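Side-chain contacts in malonyl CoA:acyl carrier protein malonyltransferase (Streptomyces coelicolor, PDB 1NM2), which probably catalyses the transfer of the malonyl group from malonyl-CoA to holo acyl carrier protein in fatty acid biosynthesis: residues A[136-141]-A[160-165]; A[150-155]-A[179-184]. All coordinates share one frame; numbering follows the deposited sequence.

Interaction 1 (A[136-141]-A[160-165]); sequences TGMSAL and PANVNG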
ATOM      1  N   THR A 136      20.138  -5.133   2.484  1.00 23.10           N
ATOM      2  CA  THR A 136      19.246  -5.466   1.378  1.00 21.16           C
ATOM      3  C   THR A 136      18.504  -4.236   0.859  1.00 20.02           C
ATOM      4  O   THR A 136      18.589  -3.157   1.436  1.00 20.26           O
ATOM      5  CB  THR A 136      18.188  -6.486   1.834  1.00 21.80           C
ATOM      6  OG1 THR A 136      17.424  -5.921   2.906  1.00 18.85           O
ATOM      7  CG2 THR A 136      18.845  -7.768   2.318  1.00 19.19           C
ATOM      8  N   GLY A 137      17.762  -4.410  -0.226  1.00 19.16           N
ATOM      9  CA  GLY A 137      17.023  -3.297  -0.791  1.00 17.22           C
ATOM     10  C   GLY A 137      16.080  -3.731  -1.894  1.00 16.65           C
ATOM     11  O   GLY A 137      15.826  -4.921  -2.067  1.00 17.46           O
ATOM     12  N   MET A 138      15.551  -2.755  -2.626  1.00 16.40           N
ATOM     13  CA  MET A 138      14.630  -3.006  -3.733  1.00 17.23           C
ATOM     14  C   MET A 138      14.987  -2.055  -4.862  1.00 17.55           C
ATOM     15  O   MET A 138      15.384  -0.914  -4.615  1.00 19.79           O
ATOM     16  CB  MET A 138      13.177  -2.742  -3.315  1.00 15.69           C
ATOM     17  CG  MET A 138      12.708  -3.484  -2.083  1.00 15.72           C
ATOM     18  SD  MET A 138      11.060  -2.922  -1.544  1.00 20.70           S
ATOM     19  CE  MET A 138      10.015  -3.969  -2.527  1.00 17.61           C
ATOM     20  N   SER A 139      14.842  -2.522  -6.098  1.00 18.51           N
ATOM     21  CA  SER A 139      15.131  -1.695  -7.264  1.00 19.23           C
ATOM     22  C   SER A 139      14.102  -1.967  -8.346  1.00 19.17           C
ATOM     23  O   SER A 139      13.742  -3.115  -8.590  1.00 20.11           O
ATOM     24  CB  SER A 139      16.532  -1.986  -7.805  1.00 18.72           C
ATOM     25  OG  SER A 139      17.531  -1.644  -6.860  1.00 19.93           O
ATOM     26  N   ALA A 140      13.621  -0.907  -8.985  1.00 19.97           N
ATOM     27  CA  ALA A 140      12.641  -1.047 -10.052  1.00 19.49           C
ATOM     28  C   ALA A 140      13.374  -1.256 -11.369  1.00 20.95           C
ATOM     29  O   ALA A 140      14.460  -0.702 -11.579  1.00 20.66           O
ATOM     30  CB  ALA A 140      11.768   0.198 -10.134  1.00 18.86           C
ATOM     31  N   LEU A 141      12.788  -2.069 -12.243  1.00 19.82           N
ATOM     32  CA  LEU A 141      13.366  -2.336 -13.553  1.00 20.80           C
ATOM     33  C   LEU A 141      12.577  -1.528 -14.575  1.00 20.73           C
ATOM     34  O   LEU A 141      11.373  -1.727 -14.729  1.00 21.43           O
ATOM     35  CB  LEU A 141      13.272  -3.826 -13.892  1.00 22.34           C
ATOM     36  CG  LEU A 141      14.280  -4.800 -13.271  1.00 21.73           C
ATOM     37  CD1 LEU A 141      14.274  -4.700 -11.764  1.00 21.20           C
ATOM     38  CD2 LEU A 141      13.929  -6.213 -13.710  1.00 23.34           C
ATOM     39  N   PRO A 160      10.949 -11.234  -7.198  1.00 18.14           N
ATOM     40  CA  PRO A 160      10.120 -10.168  -7.763  1.00 19.14           C
ATOM     41  C   PRO A 160       9.160  -9.684  -6.676  1.00 18.41           C
ATOM     42  O   PRO A 160       7.991 -10.077  -6.643  1.00 20.28           O
ATOM     43  CB  PRO A 160       9.408 -10.869  -8.915  1.00 17.99           C
ATOM     44  CG  PRO A 160       9.199 -12.250  -8.362  1.00 18.53           C
ATOM     45  CD  PRO A 160      10.533 -12.555  -7.704  1.00 19.26           C
ATOM     46  N   ALA A 161       9.677  -8.841  -5.787  1.00 18.27           N
ATOM     47  CA  ALA A 161       8.923  -8.294  -4.658  1.00 17.39           C
ATOM     48  C   ALA A 161       7.652  -7.538  -5.035  1.00 19.12           C
ATOM     49  O   ALA A 161       6.661  -7.566  -4.303  1.00 20.04           O
ATOM     50  CB  ALA A 161       9.835  -7.398  -3.826  1.00 17.88           C
ATOM     51  N   ASN A 162       7.687  -6.851  -6.171  1.00 18.45           N
ATOM     52  CA  ASN A 162       6.535  -6.099  -6.649  1.00 18.90           C
ATOM     53  C   ASN A 162       6.246  -6.447  -8.102  1.00 18.68           C
ATOM     54  O   ASN A 162       7.127  -6.335  -8.955  1.00 19.04           O
ATOM     55  CB  ASN A 162       6.789  -4.585  -6.610  1.00 19.26           C
ATOM     56  CG  ASN A 162       6.447  -3.938  -5.277  1.00 18.22           C
ATOM     57  OD1 ASN A 162       6.290  -2.723  -5.215  1.00 22.76           O
ATOM     58  ND2 ASN A 162       6.354  -4.721  -4.213  1.00 16.31           N
ATOM     59  N   VAL A 163       5.021  -6.880  -8.374  1.00 17.97           N
ATOM     60  CA  VAL A 163       4.577  -7.153  -9.742  1.00 18.30           C
ATOM     61  C   VAL A 163       3.364  -6.232  -9.787  1.00 18.05           C
ATOM     62  O   VAL A 163       2.257  -6.612  -9.401  1.00 18.40           O
ATOM     63  CB  VAL A 163       4.159  -8.617  -9.946  1.00 17.29           C
ATOM     64  CG1 VAL A 163       3.743  -8.839 -11.400  1.00 17.67           C
ATOM     65  CG2 VAL A 163       5.330  -9.535  -9.605  1.00 17.43           C
ATOM     66  N   ASN A 164       3.593  -5.006 -10.238  1.00 18.04           N
ATOM     67  CA  ASN A 164       2.556  -3.982 -10.251  1.00 18.85           C
ATOM     68  C   ASN A 164       1.675  -3.788 -11.468  1.00 19.54           C
ATOM     69  O   ASN A 164       0.834  -2.892 -11.472  1.00 20.47           O
ATOM     70  CB  ASN A 164       3.186  -2.644  -9.875  1.00 17.76           C
ATOM     71  CG  ASN A 164       3.861  -2.694  -8.526  1.00 17.54           C
ATOM     72  OD1 ASN A 164       3.381  -3.364  -7.610  1.00 19.81           O
ATOM     73  ND2 ASN A 164       4.971  -1.984  -8.387  1.00 15.13           N
ATOM     74  N   GLY A 165       1.850  -4.616 -12.490  1.00 20.73           N
ATOM     75  CA  GLY A 165       1.030  -4.477 -13.678  1.00 22.27           C
ATOM     76  C   GLY A 165       1.630  -3.490 -14.656  1.00 23.69           C
ATOM     77  O   GLY A 165       2.587  -2.786 -14.328  1.00 23.60           O
TER
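Met138 reaches Ala161 and Asn162 with a single atom, its terminal methyl CE, so the geometry here is that of one long side chain laid against a short one and a flat one. CE lies 3.7 Å from Ala161 CB, an apolar methyl-to-methyl contact, and 4.1 Å from Asn162 ND2. The Met138 and Asn162 side chains cross at about a right angle, and the methyl meets the nitrogen end of the amide. A turn at chi3 (87°) bends the methionine chain at its sulfur and swings CE out of the line of the otherwise extended CA-CB-CG-SD portion.

The amide is fixed from its own strand: Asn162 ND2 donates to Ala161 O at 2.9 Å with an almost straight N-H...O angle of 174°. The acceptor lies in the amide plane, whereas the nitrogen stands above the carbonyl plane of Ala161, well off the lone pairs. With an alanine here, Ala161 O would probably lose this side-chain donor, and a gap would be likely to open beside the Met138 methyl.

The two backbones are not paired: their closest CA atoms, Met138 and Ala161, are 7.8 Å apart. Strand 168-172 runs between them in the mixed sheet, and Ala172 touches both Met138 and Ala161. Ala161 and Asn162 both face Val170 of that strand, the pattern of a classic beta bulge. All three touching residues are buried, and an acetic acid bound about 5 Å from the Met138 side chain is consistent with the contact lying beside the acyl pocket.

Interaction 2 (A[150-155]-A[179-184]); sequences VAHLER and AALNED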
ATOM      1  N   VAL A 150      11.812 -11.288 -14.776  1.00 16.42           N
ATOM      2  CA  VAL A 150      11.650 -12.085 -13.568  1.00 16.70           C
ATOM      3  C   VAL A 150      12.616 -13.269 -13.605  1.00 17.63           C
ATOM      4  O   VAL A 150      13.321 -13.538 -12.631  1.00 16.83           O
ATOM      5  CB  VAL A 150      10.201 -12.602 -13.440  1.00 17.12           C
ATOM      6  CG1 VAL A 150      10.107 -13.661 -12.341  1.00 16.40           C
ATOM      7  CG2 VAL A 150       9.275 -11.432 -13.126  1.00 17.98           C
ATOM      8  N   ALA A 151      12.654 -13.969 -14.736  1.00 16.72           N
ATOM      9  CA  ALA A 151      13.545 -15.117 -14.885  1.00 15.99           C
ATOM     10  C   ALA A 151      14.991 -14.724 -14.593  1.00 16.27           C
ATOM     11  O   ALA A 151      15.694 -15.412 -13.861  1.00 17.42           O
ATOM     12  CB  ALA A 151      13.433 -15.685 -16.303  1.00 16.28           C
ATOM     13  N   HIS A 152      15.425 -13.605 -15.166  1.00 17.06           N
ATOM     14  CA  HIS A 152      16.788 -13.122 -14.985  1.00 17.65           C
ATOM     15  C   HIS A 152      17.105 -12.732 -13.543  1.00 18.65           C
ATOM     16  O   HIS A 152      18.070 -13.231 -12.961  1.00 18.53           O
ATOM     17  CB  HIS A 152      17.046 -11.921 -15.903  1.00 19.21           C
ATOM     18  CG  HIS A 152      18.462 -11.432 -15.875  1.00 19.35           C
ATOM     19  ND1 HIS A 152      19.458 -11.990 -16.648  1.00 21.86           N
ATOM     20  CD2 HIS A 152      19.055 -10.455 -15.149  1.00 20.72           C
ATOM     21  CE1 HIS A 152      20.602 -11.377 -16.402  1.00 23.01           C
ATOM     22  NE2 HIS A 152      20.385 -10.441 -15.495  1.00 20.62           N
ATOM     23  N   LEU A 153      16.306 -11.837 -12.962  1.00 17.67           N
ATOM     24  CA  LEU A 153      16.561 -11.410 -11.591  1.00 18.35           C
ATOM     25  C   LEU A 153      16.532 -12.587 -10.617  1.00 19.13           C
ATOM     26  O   LEU A 153      17.354 -12.653  -9.706  1.00 17.83           O
ATOM     27  CB  LEU A 153      15.556 -10.333 -11.162  1.00 18.19           C
ATOM     28  CG  LEU A 153      14.084 -10.713 -11.009  1.00 19.00           C
ATOM     29  CD1 LEU A 153      13.835 -11.222  -9.599  1.00 15.41           C
ATOM     30  CD2 LEU A 153      13.217  -9.484 -11.292  1.00 16.96           C
ATOM     31  N   GLU A 154      15.597 -13.517 -10.812  1.00 19.33           N
ATOM     32  CA  GLU A 154      15.507 -14.680  -9.936  1.00 21.29           C
ATOM     33  C   GLU A 154      16.738 -15.567 -10.090  1.00 21.54           C
ATOM     34  O   GLU A 154      17.222 -16.149  -9.113  1.00 19.31           O
ATOM     35  CB  GLU A 154      14.244 -15.492 -10.233  1.00 21.96           C
ATOM     36  CG  GLU A 154      12.960 -14.751  -9.907  1.00 25.15           C
ATOM     37  CD  GLU A 154      11.724 -15.621 -10.030  1.00 26.10           C
ATOM     38  OE1 GLU A 154      11.602 -16.359 -11.032  1.00 29.61           O
ATOM     39  OE2 GLU A 154      10.868 -15.555  -9.127  1.00 26.61           O
ATOM     40  N   ARG A 155      17.241 -15.670 -11.318  1.00 22.89           N
ATOM     41  CA  ARG A 155      18.429 -16.477 -11.570  1.00 24.72           C
ATOM     42  C   ARG A 155      19.618 -15.882 -10.825  1.00 23.85           C
ATOM     43  O   ARG A 155      20.547 -16.595 -10.449  1.00 24.12           O
ATOM     44  CB  ARG A 155      18.750 -16.520 -13.061  1.00 26.96           C
ATOM     45  CG  ARG A 155      18.314 -17.787 -13.769  1.00 31.63           C
ATOM     46  CD  ARG A 155      18.918 -17.814 -15.160  1.00 35.22           C
ATOM     47  NE  ARG A 155      20.369 -17.679 -15.089  1.00 36.79           N
ATOM     48  CZ  ARG A 155      21.081 -16.822 -15.814  1.00 38.33           C
ATOM     49  NH1 ARG A 155      20.478 -16.014 -16.674  1.00 38.31           N
ATOM     50  NH2 ARG A 155      22.399 -16.773 -15.676  1.00 38.63           N
ATOM     51  N   ALA A 179      23.312  -5.077  -7.000  1.00 19.68           N
ATOM     52  CA  ALA A 179      24.414  -4.480  -7.752  1.00 19.62           C
ATOM     53  C   ALA A 179      24.731  -5.369  -8.956  1.00 20.54           C
ATOM     54  O   ALA A 179      25.018  -4.878 -10.046  1.00 20.54           O
ATOM     55  CB  ALA A 179      25.640  -4.339  -6.859  1.00 19.89           C
ATOM     56  N   ALA A 180      24.671  -6.682  -8.758  1.00 20.69           N
ATOM     57  CA  ALA A 180      24.939  -7.619  -9.848  1.00 21.54           C
ATOM     58  C   ALA A 180      23.860  -7.478 -10.914  1.00 21.75           C
ATOM     59  O   ALA A 180      24.118  -7.673 -12.104  1.00 21.49           O
ATOM     60  CB  ALA A 180      24.969  -9.054  -9.324  1.00 19.46           C
ATOM     61  N   LEU A 181      22.653  -7.125 -10.477  1.00 22.56           N
ATOM     62  CA  LEU A 181      21.518  -6.960 -11.383  1.00 22.11           C
ATOM     63  C   LEU A 181      21.716  -5.730 -12.256  1.00 22.61           C
ATOM     64  O   LEU A 181      21.347  -5.722 -13.430  1.00 22.27           O
ATOM     65  CB  LEU A 181      20.220  -6.802 -10.584  1.00 22.54           C
ATOM     66  CG  LEU A 181      18.911  -7.371 -11.144  1.00 21.88           C
ATOM     67  CD1 LEU A 181      17.751  -6.588 -10.542  1.00 22.88           C
ATOM     68  CD2 LEU A 181      18.873  -7.281 -12.660  1.00 24.59           C
ATOM     69  N   ASN A 182      22.301  -4.688 -11.677  1.00 23.82           N
ATOM     70  CA  ASN A 182      22.536  -3.454 -12.417  1.00 25.18           C
ATOM     71  C   ASN A 182      23.676  -3.608 -13.412  1.00 24.92           C
ATOM     72  O   ASN A 182      23.666  -2.998 -14.482  1.00 24.05           O
ATOM     73  CB  ASN A 182      22.848  -2.308 -11.452  1.00 25.47           C
ATOM     74  CG  ASN A 182      23.002  -0.983 -12.162  1.00 27.07           C
ATOM     75  OD1 ASN A 182      22.172  -0.619 -12.994  1.00 28.08           O
ATOM     76  ND2 ASN A 182      24.060  -0.248 -11.837  1.00 27.03           N
ATOM     77  N   GLU A 183      24.664  -4.419 -13.048  1.00 26.19           N
ATOM     78  CA  GLU A 183      25.816  -4.653 -13.907  1.00 27.53           C
ATOM     79  C   GLU A 183      25.449  -5.628 -15.020  1.00 26.45           C
ATOM     80  O   GLU A 183      25.938  -5.518 -16.144  1.00 27.67           O
ATOM     81  CB  GLU A 183      26.985  -5.185 -13.068  1.00 30.61           C
ATOM     82  CG  GLU A 183      27.622  -4.105 -12.187  1.00 35.17           C
ATOM     83  CD  GLU A 183      28.523  -4.663 -11.094  1.00 38.32           C
ATOM     84  OE1 GLU A 183      29.445  -5.448 -11.407  1.00 40.46           O
ATOM     85  OE2 GLU A 183      28.308  -4.305  -9.916  1.00 41.16           O
ATOM     86  N   ASP A 184      24.582  -6.579 -14.698  1.00 25.57           N
ATOM     87  CA  ASP A 184      24.122  -7.558 -15.672  1.00 24.64           C
ATOM     88  C   ASP A 184      22.597  -7.484 -15.692  1.00 23.40           C
ATOM     89  O   ASP A 184      21.907  -8.274 -15.042  1.00 21.46           O
ATOM     90  CB  ASP A 184      24.600  -8.959 -15.285  1.00 25.92           C
ATOM     91  CG  ASP A 184      24.010 -10.043 -16.169  1.00 28.35           C
ATOM     92  OD1 ASP A 184      23.620  -9.741 -17.321  1.00 28.44           O
ATOM     93  OD2 ASP A 184      23.947 -11.203 -15.713  1.00 31.37           O
TER
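A chi1 of -175° carries the His152 ring out from helix 146-155 toward the C-terminal end of helix 175-183. Asp184, the first residue there to leave helical backbone angles, carries its carboxylate on an equally extended first torsion (173°), which sets it beside the far edge of the imidazole.

The polar link is one hydrogen bond, from His152 NE2 to the backbone oxygen Asp184 O, 2.7 Å long with an N-H...O angle of 152°. It is somewhat bent: the oxygen is tilted out of the ring plane, and the nitrogen sits above the carbonyl plane rather than on a lone pair. The carboxylate of Asp184 stands almost perpendicular to the ring. Its OD2 is 3.4 Å from His152 CE1, a carbon, so backbone and side chain of one residue both border the same imidazole edge.

Beneath this polar pair the contact turns apolar. Leu181 CD2 approaches the ring edge at His152 CD2, 4.0 Å away, and the other methyl, CD1, lies a looser 4.4 Å from Leu153 CB. Leu153 and Leu181 both continue onto Ala171 of strand 168-172, so the two helices share a footing on the sheet, while Pro186 touches both His152 and Leu181.

Donation by NE2 requires a proton on that nitrogen, whichever form the ring takes. A carboxylate so close to the CE1-NE2 edge would probably stabilise positive charge on the imidazole, and Arg155 NH2, still 5.8 Å from Asp184 OD2, could add at most a longer-range electrostatic attraction.

In the fold
From the N terminus, the chain enters interaction 1 on strand 136-143, passes through helix 146-155, the first side of interaction 2, and returns on strand 159-165, where interaction 1 closes its loop of 18 intervening residues. Strand 168-172 and helix 175-183 follow, and 179-184 closes interaction 2 across 23 residues. The segments alternate, so the loops cross. Interaction 1 bridges two strands of the mixed sheet across strand 168-172, which lies between them; interaction 2 joins the two helices packed on one face of that sheet. Both lie in the ferredoxin-like small subdomain of FabD enzymes, where Leu141 CD1 lies 4.1 Å from Leu181 CD1 and Pro160 packs on Leu153 and Glu154.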